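PDB 2Q9U: A-type flavoprotein from Giardia intestinalis, which probably scavenges dioxygen, carrying electrons through a bound flavin mononucleotide to a mu-oxo-diiron centre. Local coordinates for residues Y44-E49 / R141-I146; K342-F347 / C368-Y373. One frame throughout, in Å; residues are numbered along the deposited sequence.

In the fold
From the N terminus, the chain first lays down strand 39-46 of the seven-stranded sheet, runs through 91 residues of helices and further strands, and returns as strand 142-147 of the six-stranded sheet. Contact 1 closes that long loop, tying the two sheets of the metallo-beta-lactamase-like part together at one end. Contact 2 opens only later, in the flavodoxin-like part: 20 residues, the end of strand 344-350 and helix 356-367 among them, lie between its segments, and the chain then returns beside the start of that strand. The two contacts follow in series, neither enclosing nor crossing the other. The centres of contact 1 and contact 2 are about 48 Å apart, on opposite sides of the chain's centre.

Contact 1: Y44-E49 / R141-I146; sequences YFIDDE and RTLKFI
I46 lays its CG2 methyl over one face of the R141 guanidinium, and the same methyl touches the aliphatic part of that side chain, CG2 to CD of R141 at 3.7 Å. The branch gets there because CG2 stands anti to the backbone N. CG1 is anti to the carbonyl carbon (chi1 -54°) and, extended at chi2 165°, carries CD1 of I46 to a loose meeting with CD2 of L143 at 4.4 Å. A beta-branched residue suits the end of strand 39-46, since one branch serves the arginine and the other the leucine.

D48 works at the edge of the guanidinium, near its plane. D48 OD2 is shared by two donors of one residue: the backbone N of R141 at 2.9 Å, on the syn side, and NH1 of R141 at 3.0 Å, a salt bridge whose hydrogen bond is weak. Carboxylate and guanidinium planes stand 87° apart, so this is no flat two-pronged pairing. D48 OD1 accepts from the backbone N of E49 at 2.8 Å and also from K140 N, which holds the carboxylate in place. NH1 of R141 also reaches the carbonyl O of D47 at 3.3 Å, coming from above the carbonyl plane, and a water links that same oxygen to NH2. Arginine suits this place because its remaining donors also serve D164, a second salt bridge, and P15 O. Away from the diiron site, the contact joins the end of strand 39-46 and the loop after it to the start of strand 142-147, bridging the two sheets of an alpha-beta/beta-alpha sandwich, the metallo-beta-lactamase fold.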
ATOM      1  N   TYR A  44      27.259  -5.735 -19.760  1.00  8.81           N
ATOM      2  CA  TYR A  44      28.375  -6.692 -19.787  1.00  9.32           C
ATOM      3  C   TYR A  44      29.629  -6.038 -20.350  1.00 10.34           C
ATOM      4  O   TYR A  44      29.529  -5.237 -21.254  1.00 10.06           O
ATOM      5  CB  TYR A  44      28.015  -7.931 -20.615  1.00  9.98           C
ATOM      6  CG  TYR A  44      26.823  -8.642 -20.017  1.00  9.36           C
ATOM      7  CD1 TYR A  44      26.984  -9.509 -18.930  1.00  9.77           C
ATOM      8  CD2 TYR A  44      25.530  -8.365 -20.470  1.00  9.23           C
ATOM      9  CE1 TYR A  44      25.860 -10.140 -18.344  1.00 11.15           C
ATOM     10  CE2 TYR A  44      24.412  -8.972 -19.885  1.00  9.61           C
ATOM     11  CZ  TYR A  44      24.592  -9.853 -18.823  1.00  9.86           C
ATOM     12  OH  TYR A  44      23.478 -10.473 -18.258  1.00 11.24           O
ATOM     13  N   PHE A  45      30.784  -6.395 -19.784  1.00  9.51           N
ATOM     14  CA  PHE A  45      32.052  -5.943 -20.315  1.00 11.03           C
ATOM     15  C   PHE A  45      32.812  -7.112 -20.928  1.00 10.91           C
ATOM     16  O   PHE A  45      33.011  -8.131 -20.263  1.00 11.55           O
ATOM     17  CB  PHE A  45      32.887  -5.267 -19.226  1.00 10.53           C
ATOM     18  CG  PHE A  45      34.311  -5.024 -19.657  1.00 12.06           C
ATOM     19  CD1 PHE A  45      34.627  -3.951 -20.498  1.00 13.05           C
ATOM     20  CD2 PHE A  45      35.319  -5.926 -19.293  1.00 12.44           C
ATOM     21  CE1 PHE A  45      35.952  -3.762 -20.952  1.00 13.87           C
ATOM     22  CE2 PHE A  45      36.634  -5.737 -19.732  1.00 15.10           C
ATOM     23  CZ  PHE A  45      36.955  -4.654 -20.538  1.00 13.08           C
ATOM     24  N   ILE A  46      33.231  -6.951 -22.186  1.00 11.62           N
ATOM     25  CA  ILE A  46      34.003  -7.963 -22.904  1.00 11.87           C
ATOM     26  C   ILE A  46      35.469  -7.529 -22.965  1.00 13.11           C
ATOM     27  O   ILE A  46      35.808  -6.497 -23.570  1.00 13.10           O
ATOM     28  CB  ILE A  46      33.469  -8.220 -24.324  1.00 12.27           C
ATOM     29  CG1 ILE A  46      31.975  -8.555 -24.268  1.00 11.55           C
ATOM     30  CG2 ILE A  46      34.278  -9.392 -24.995  1.00 12.53           C
ATOM     31  CD1 ILE A  46      31.275  -8.467 -25.620  1.00 10.86           C
ATOM     32  N   ASP A  47      36.329  -8.329 -22.345  1.00 13.28           N
ATOM     33  CA  ASP A  47      37.761  -8.047 -22.301  1.00 15.46           C
ATOM     34  C   ASP A  47      38.360  -8.549 -23.612  1.00 15.84           C
ATOM     35  O   ASP A  47      38.698  -9.728 -23.726  1.00 17.70           O
ATOM     36  CB  ASP A  47      38.387  -8.789 -21.106  1.00 15.53           C
ATOM     37  CG  ASP A  47      39.895  -8.606 -21.014  1.00 20.36           C
ATOM     38  OD1 ASP A  47      40.463  -7.805 -21.793  1.00 22.90           O
ATOM     39  OD2 ASP A  47      40.510  -9.278 -20.152  1.00 24.25           O
ATOM     40  N   ASP A  48      38.498  -7.668 -24.599  1.00 15.83           N
ATOM     41  CA  ASP A  48      39.109  -8.065 -25.862  1.00 15.78           C
ATOM     42  C   ASP A  48      40.034  -6.936 -26.352  1.00 16.23           C
ATOM     43  O   ASP A  48      40.240  -5.937 -25.646  1.00 15.16           O
ATOM     44  CB  ASP A  48      38.040  -8.431 -26.908  1.00 16.12           C
ATOM     45  CG  ASP A  48      38.490  -9.550 -27.851  1.00 17.47           C
ATOM     46  OD1 ASP A  48      39.717  -9.674 -28.136  1.00 18.11           O
ATOM     47  OD2 ASP A  48      37.615 -10.313 -28.309  1.00 16.46           O
ATOM     48  N   GLU A  49      40.590  -7.100 -27.552  1.00 16.95           N
ATOM     49  CA  GLU A  49      41.512  -6.103 -28.105  1.00 19.15           C
ATOM     50  C   GLU A  49      40.829  -4.740 -28.242  1.00 18.22           C
ATOM     51  O   GLU A  49      41.455  -3.690 -28.038  1.00 18.56           O
ATOM     52  CB  GLU A  49      42.071  -6.592 -29.454  1.00 19.25           C
ATOM     53  CG  GLU A  49      42.989  -7.820 -29.288  1.00 21.98           C
ATOM     54  CD  GLU A  49      43.322  -8.500 -30.617  1.00 24.62           C
ATOM     55  OE1 GLU A  49      43.262  -7.825 -31.675  1.00 30.90           O
ATOM     56  OE2 GLU A  49      43.634  -9.715 -30.600  1.00 31.72           O
ATOM     57  N   ARG A 141      37.282 -11.964 -30.685  1.00 17.87           N
ATOM     58  CA  ARG A 141      35.850 -12.169 -30.890  1.00 17.15           C
ATOM     59  C   ARG A 141      35.314 -11.303 -32.030  1.00 16.93           C
ATOM     60  O   ARG A 141      35.908 -10.289 -32.401  1.00 17.00           O
ATOM     61  CB  ARG A 141      35.056 -11.904 -29.589  1.00 17.57           C
ATOM     62  CG  ARG A 141      35.440 -12.818 -28.418  1.00 15.13           C
ATOM     63  CD  ARG A 141      34.709 -12.407 -27.130  1.00 15.37           C
ATOM     64  NE  ARG A 141      35.192 -13.075 -25.914  1.00 15.21           N
ATOM     65  CZ  ARG A 141      36.287 -12.710 -25.243  1.00 17.14           C
ATOM     66  NH1 ARG A 141      37.073 -11.741 -25.706  1.00 15.74           N
ATOM     67  NH2 ARG A 141      36.629 -13.346 -24.119  1.00 18.59           N
ATOM     68  N   THR A 142      34.206 -11.732 -32.605  1.00 16.74           N
ATOM     69  CA  THR A 142      33.394 -10.877 -33.457  1.00 16.45           C
ATOM     70  C   THR A 142      31.973 -10.812 -32.885  1.00 16.64           C
ATOM     71  O   THR A 142      31.572 -11.673 -32.083  1.00 16.61           O
ATOM     72  CB  THR A 142      33.331 -11.379 -34.897  1.00 16.65           C
ATOM     73  OG1 THR A 142      32.668 -12.654 -34.953  1.00 17.36           O
ATOM     74  CG2 THR A 142      34.746 -11.503 -35.497  1.00 16.79           C
ATOM     75  N   LEU A 143      31.240  -9.782 -33.279  1.00 16.00           N
ATOM     76  CA  LEU A 143      29.848  -9.599 -32.858  1.00 15.87           C
ATOM     77  C   LEU A 143      28.936  -9.415 -34.054  1.00 15.47           C
ATOM     78  O   LEU A 143      29.275  -8.675 -35.004  1.00 14.93           O
ATOM     79  CB  LEU A 143      29.727  -8.377 -31.945  1.00 15.48           C
ATOM     80  CG  LEU A 143      30.511  -8.383 -30.629  1.00 16.59           C
ATOM     81  CD1 LEU A 143      30.287  -7.069 -29.916  1.00 16.73           C
ATOM     82  CD2 LEU A 143      30.090  -9.567 -29.759  1.00 16.78           C
ATOM     83  N   LYS A 144      27.790 -10.110 -34.005  1.00 15.27           N
ATOM     84  CA  LYS A 144      26.704  -9.998 -34.980  1.00 15.14           C
ATOM     85  C   LYS A 144      25.475  -9.399 -34.285  1.00 15.13           C
ATOM     86  O   LYS A 144      25.364  -9.438 -33.046  1.00 15.38           O
ATOM     87  CB  LYS A 144      26.334 -11.374 -35.549  1.00 15.33           C
ATOM     88  CG  LYS A 144      27.534 -12.171 -36.070  1.00 18.36           C
ATOM     89  CD  LYS A 144      28.022 -11.644 -37.414  1.00 21.38           C
ATOM     90  CE  LYS A 144      27.144 -12.139 -38.562  1.00 21.74           C
ATOM     91  NZ  LYS A 144      26.226 -11.060 -38.927  1.00 26.25           N
ATOM     92  N   PHE A 145      24.539  -8.906 -35.087  1.00 14.30           N
ATOM     93  CA  PHE A 145      23.408  -8.147 -34.584  1.00 14.74           C
ATOM     94  C   PHE A 145      22.154  -8.703 -35.190  1.00 15.10           C
ATOM     95  O   PHE A 145      22.075  -8.909 -36.390  1.00 15.86           O
ATOM     96  CB  PHE A 145      23.629  -6.659 -34.899  1.00 14.26           C
ATOM     97  CG  PHE A 145      24.958  -6.174 -34.400  1.00 14.74           C
ATOM     98  CD1 PHE A 145      25.117  -5.851 -33.057  1.00 15.01           C
ATOM     99  CD2 PHE A 145      26.091  -6.185 -35.236  1.00 15.97           C
ATOM    100  CE1 PHE A 145      26.361  -5.453 -32.563  1.00 15.49           C
ATOM    101  CE2 PHE A 145      27.333  -5.804 -34.753  1.00 15.45           C
ATOM    102  CZ  PHE A 145      27.478  -5.437 -33.420  1.00 16.76           C
ATOM    103  N   ILE A 146      21.187  -9.006 -34.340  1.00 14.56           N
ATOM    104  CA  ILE A 146      19.939  -9.604 -34.782  1.00 14.10           C
ATOM    105  C   ILE A 146      18.783  -8.652 -34.406  1.00 13.81           C
ATOM    106  O   ILE A 146      18.341  -8.622 -33.232  1.00 13.34           O
ATOM    107  CB  ILE A 146      19.705 -10.985 -34.122  1.00 14.44           C
ATOM    108  CG1 ILE A 146      20.862 -11.962 -34.414  1.00 13.73           C
ATOM    109  CG2 ILE A 146      18.371 -11.536 -34.588  1.00 14.85           C
ATOM    110  CD1 ILE A 146      20.872 -13.233 -33.495  1.00 14.26           C
TER
HETATM  111  O   HOH W   1      39.083 -12.426 -23.238  1.00 30.15           O

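Contact 2: K342-F347 / C368-Y373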
ATOM      1  N   LYS A 342      -9.718 -17.734 -26.254  1.00 12.89           N
ATOM      2  CA  LYS A 342      -9.891 -18.585 -25.057  1.00 13.44           C
ATOM      3  C   LYS A 342     -11.337 -18.577 -24.560  1.00 12.81           C
ATOM      4  O   LYS A 342     -11.993 -17.533 -24.608  1.00 12.95           O
ATOM      5  CB  LYS A 342      -8.965 -18.148 -23.911  1.00 11.80           C
ATOM      6  CG  LYS A 342      -7.481 -18.187 -24.285  1.00 12.80           C
ATOM      7  CD  LYS A 342      -6.622 -18.148 -23.038  1.00 10.22           C
ATOM      8  CE  LYS A 342      -5.140 -18.272 -23.345  1.00 11.58           C
ATOM      9  NZ  LYS A 342      -4.331 -18.280 -22.093  1.00 12.74           N
ATOM     10  N   PRO A 343     -11.841 -19.743 -24.098  1.00 12.76           N
ATOM     11  CA  PRO A 343     -13.192 -19.770 -23.544  1.00 12.29           C
ATOM     12  C   PRO A 343     -13.267 -18.737 -22.405  1.00 12.63           C
ATOM     13  O   PRO A 343     -12.369 -18.693 -21.583  1.00 10.99           O
ATOM     14  CB  PRO A 343     -13.300 -21.184 -22.969  1.00 12.52           C
ATOM     15  CG  PRO A 343     -12.325 -22.002 -23.771  1.00 14.00           C
ATOM     16  CD  PRO A 343     -11.185 -21.064 -24.032  1.00 13.42           C
ATOM     17  N   ALA A 344     -14.284 -17.883 -22.391  1.00 13.32           N
ATOM     18  CA  ALA A 344     -14.384 -16.825 -21.376  1.00 13.89           C
ATOM     19  C   ALA A 344     -15.835 -16.643 -20.918  1.00 14.82           C
ATOM     20  O   ALA A 344     -16.754 -16.548 -21.756  1.00 15.13           O
ATOM     21  CB  ALA A 344     -13.812 -15.482 -21.907  1.00 14.53           C
ATOM     22  N   PHE A 345     -16.023 -16.590 -19.596  1.00 14.05           N
ATOM     23  CA  PHE A 345     -17.342 -16.555 -18.970  1.00 14.03           C
ATOM     24  C   PHE A 345     -17.428 -15.280 -18.116  1.00 14.41           C
ATOM     25  O   PHE A 345     -16.393 -14.743 -17.687  1.00 13.72           O
ATOM     26  CB  PHE A 345     -17.521 -17.809 -18.105  1.00 13.59           C
ATOM     27  CG  PHE A 345     -18.901 -17.996 -17.564  1.00 15.16           C
ATOM     28  CD1 PHE A 345     -19.965 -18.326 -18.426  1.00 14.12           C
ATOM     29  CD2 PHE A 345     -19.148 -17.874 -16.209  1.00 15.31           C
ATOM     30  CE1 PHE A 345     -21.268 -18.520 -17.933  1.00 16.04           C
ATOM     31  CE2 PHE A 345     -20.446 -18.058 -15.687  1.00 15.02           C
ATOM     32  CZ  PHE A 345     -21.511 -18.379 -16.554  1.00 16.94           C
ATOM     33  N   ALA A 346     -18.644 -14.770 -17.922  1.00 13.71           N
ATOM     34  CA  ALA A 346     -18.838 -13.572 -17.089  1.00 14.46           C
ATOM     35  C   ALA A 346     -20.023 -13.757 -16.160  1.00 13.87           C
ATOM     36  O   ALA A 346     -20.984 -14.428 -16.515  1.00 13.30           O
ATOM     37  CB  ALA A 346     -19.011 -12.309 -17.961  1.00 13.37           C
ATOM     38  N   PHE A 347     -19.956 -13.169 -14.962  1.00 13.32           N
ATOM     39  CA  PHE A 347     -21.089 -13.237 -14.040  1.00 13.21           C
ATOM     40  C   PHE A 347     -21.040 -12.064 -13.070  1.00 13.99           C
ATOM     41  O   PHE A 347     -20.048 -11.360 -13.027  1.00 13.28           O
ATOM     42  CB  PHE A 347     -21.118 -14.576 -13.275  1.00 12.67           C
ATOM     43  CG  PHE A 347     -19.868 -14.856 -12.471  1.00 12.27           C
ATOM     44  CD1 PHE A 347     -18.731 -15.408 -13.085  1.00 11.71           C
ATOM     45  CD2 PHE A 347     -19.820 -14.570 -11.106  1.00 12.72           C
ATOM     46  CE1 PHE A 347     -17.564 -15.651 -12.352  1.00 12.51           C
ATOM     47  CE2 PHE A 347     -18.634 -14.818 -10.353  1.00 12.55           C
ATOM     48  CZ  PHE A 347     -17.522 -15.385 -10.982  1.00  9.91           C
ATOM     49  N   CYS A 368     -11.285  -8.219 -26.297  1.00 14.58           N
ATOM     50  CA  CYS A 368     -10.265  -9.271 -26.117  1.00 14.96           C
ATOM     51  C   CYS A 368     -10.305 -10.367 -27.176  1.00 14.91           C
ATOM     52  O   CYS A 368      -9.376 -11.168 -27.277  1.00 15.11           O
ATOM     53  CB  CYS A 368     -10.362  -9.908 -24.726  1.00 14.78           C
ATOM     54  SG  CYS A 368     -10.162  -8.724 -23.394  1.00 18.01           S
ATOM     55  N   LYS A 369     -11.394 -10.423 -27.936  1.00 15.56           N
ATOM     56  CA  LYS A 369     -11.641 -11.507 -28.881  1.00 15.86           C
ATOM     57  C   LYS A 369     -11.521 -12.916 -28.284  1.00 15.74           C
ATOM     58  O   LYS A 369     -10.971 -13.849 -28.896  1.00 14.29           O
ATOM     59  CB  LYS A 369     -10.820 -11.283 -30.152  1.00 17.45           C
ATOM     60  CG  LYS A 369     -11.407 -10.062 -30.890  1.00 19.41           C
ATOM     61  CD  LYS A 369     -10.375  -9.267 -31.593  1.00 23.05           C
ATOM     62  CE  LYS A 369     -10.918  -7.904 -31.933  1.00 20.33           C
ATOM     63  NZ  LYS A 369     -10.504  -6.873 -30.971  1.00 19.14           N
ATOM     64  N   ALA A 370     -12.081 -13.055 -27.083  1.00 14.48           N
ATOM     65  CA  ALA A 370     -12.194 -14.328 -26.419  1.00 14.45           C
ATOM     66  C   ALA A 370     -13.367 -15.112 -27.026  1.00 14.93           C
ATOM     67  O   ALA A 370     -14.213 -14.546 -27.731  1.00 15.93           O
ATOM     68  CB  ALA A 370     -12.417 -14.121 -24.911  1.00 13.89           C
ATOM     69  N   ASP A 371     -13.380 -16.409 -26.745  1.00 15.42           N
ATOM     70  CA  ASP A 371     -14.491 -17.310 -27.066  1.00 15.65           C
ATOM     71  C   ASP A 371     -15.591 -17.175 -26.003  1.00 15.46           C
ATOM     72  O   ASP A 371     -15.636 -17.929 -25.008  1.00 15.05           O
ATOM     73  CB  ASP A 371     -13.934 -18.739 -27.166  1.00 15.46           C
ATOM     74  CG  ASP A 371     -15.006 -19.795 -27.420  1.00 17.77           C
ATOM     75  OD1 ASP A 371     -16.167 -19.443 -27.703  1.00 17.24           O
ATOM     76  OD2 ASP A 371     -14.668 -21.000 -27.337  1.00 20.62           O
ATOM     77  N   VAL A 372     -16.461 -16.177 -26.186  1.00 16.20           N
ATOM     78  CA  VAL A 372     -17.530 -15.930 -25.227  1.00 16.08           C
ATOM     79  C   VAL A 372     -18.724 -16.820 -25.634  1.00 17.24           C
ATOM     80  O   VAL A 372     -19.628 -16.401 -26.342  1.00 16.81           O
ATOM     81  CB  VAL A 372     -17.914 -14.441 -25.106  1.00 16.25           C
ATOM     82  CG1 VAL A 372     -18.920 -14.232 -23.939  1.00 14.57           C
ATOM     83  CG2 VAL A 372     -16.653 -13.559 -24.883  1.00 14.89           C
ATOM     84  N   TYR A 373     -18.681 -18.059 -25.178  1.00 17.93           N
ATOM     85  CA  TYR A 373     -19.638 -19.089 -25.567  1.00 18.78           C
ATOM     86  C   TYR A 373     -21.047 -18.913 -24.975  1.00 20.47           C
ATOM     87  O   TYR A 373     -22.026 -19.440 -25.515  1.00 20.27           O
ATOM     88  CB  TYR A 373     -19.077 -20.455 -25.197  1.00 17.71           C
ATOM     89  CG  TYR A 373     -18.795 -20.588 -23.718  1.00 17.76           C
ATOM     90  CD1 TYR A 373     -17.553 -20.199 -23.189  1.00 16.19           C
ATOM     91  CD2 TYR A 373     -19.774 -21.056 -22.843  1.00 16.41           C
ATOM     92  CE1 TYR A 373     -17.294 -20.299 -21.829  1.00 15.26           C
ATOM     93  CE2 TYR A 373     -19.525 -21.156 -21.470  1.00 16.19           C
ATOM     94  CZ  TYR A 373     -18.274 -20.777 -20.977  1.00 15.93           C
ATOM     95  OH  TYR A 373     -18.018 -20.884 -19.620  1.00 15.02           O
TER
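Y373 brings its hydroxyl end against F345, OH of Y373 lying 3.4 Å from CD1 of F345, while the two side chains cross at a slant. With CG lodged between the backbone N and the carbonyl carbon (chi1 59°), the tyrosine ring reaches across from the loop toward the strand, past A344 O and P343, whose CB is 4.2 Å from CE1 of Y373. R402 of helix 386-409 makes a cation-pi contact with this ring.

The close-packed part continues where backbones meet. D371 N gives a hydrogen bond to K342 O at 2.8 Å, and A344 N gives one to D371 O at 2.9 Å, forming a single bridge around P343. Proline has no N-H to offer, yet P343 CA still makes a CH...O contact with D371 O at 3.4 Å. The small side chains of A344 and A370 allow the approach, their CB atoms 3.6 Å apart. The buried K342 side chain leaves the backbone away from 368-373, its NZ bound by the carbonyls of S308, T305 and Y306.

The looser side is that of the partly exposed D371, whose carboxylate OD2 comes no nearer to P343 than 4.4 Å, at CG. Inverse gamma turns centre on D371 and V372. The chemistry implies attachment by main-chain bonds and apolar packing: the return loop between helix 356-367 and strand 378-381 is pinned to the start of inner strand 344-350, between 310-314 and 378-381, without a salt bridge between the segments.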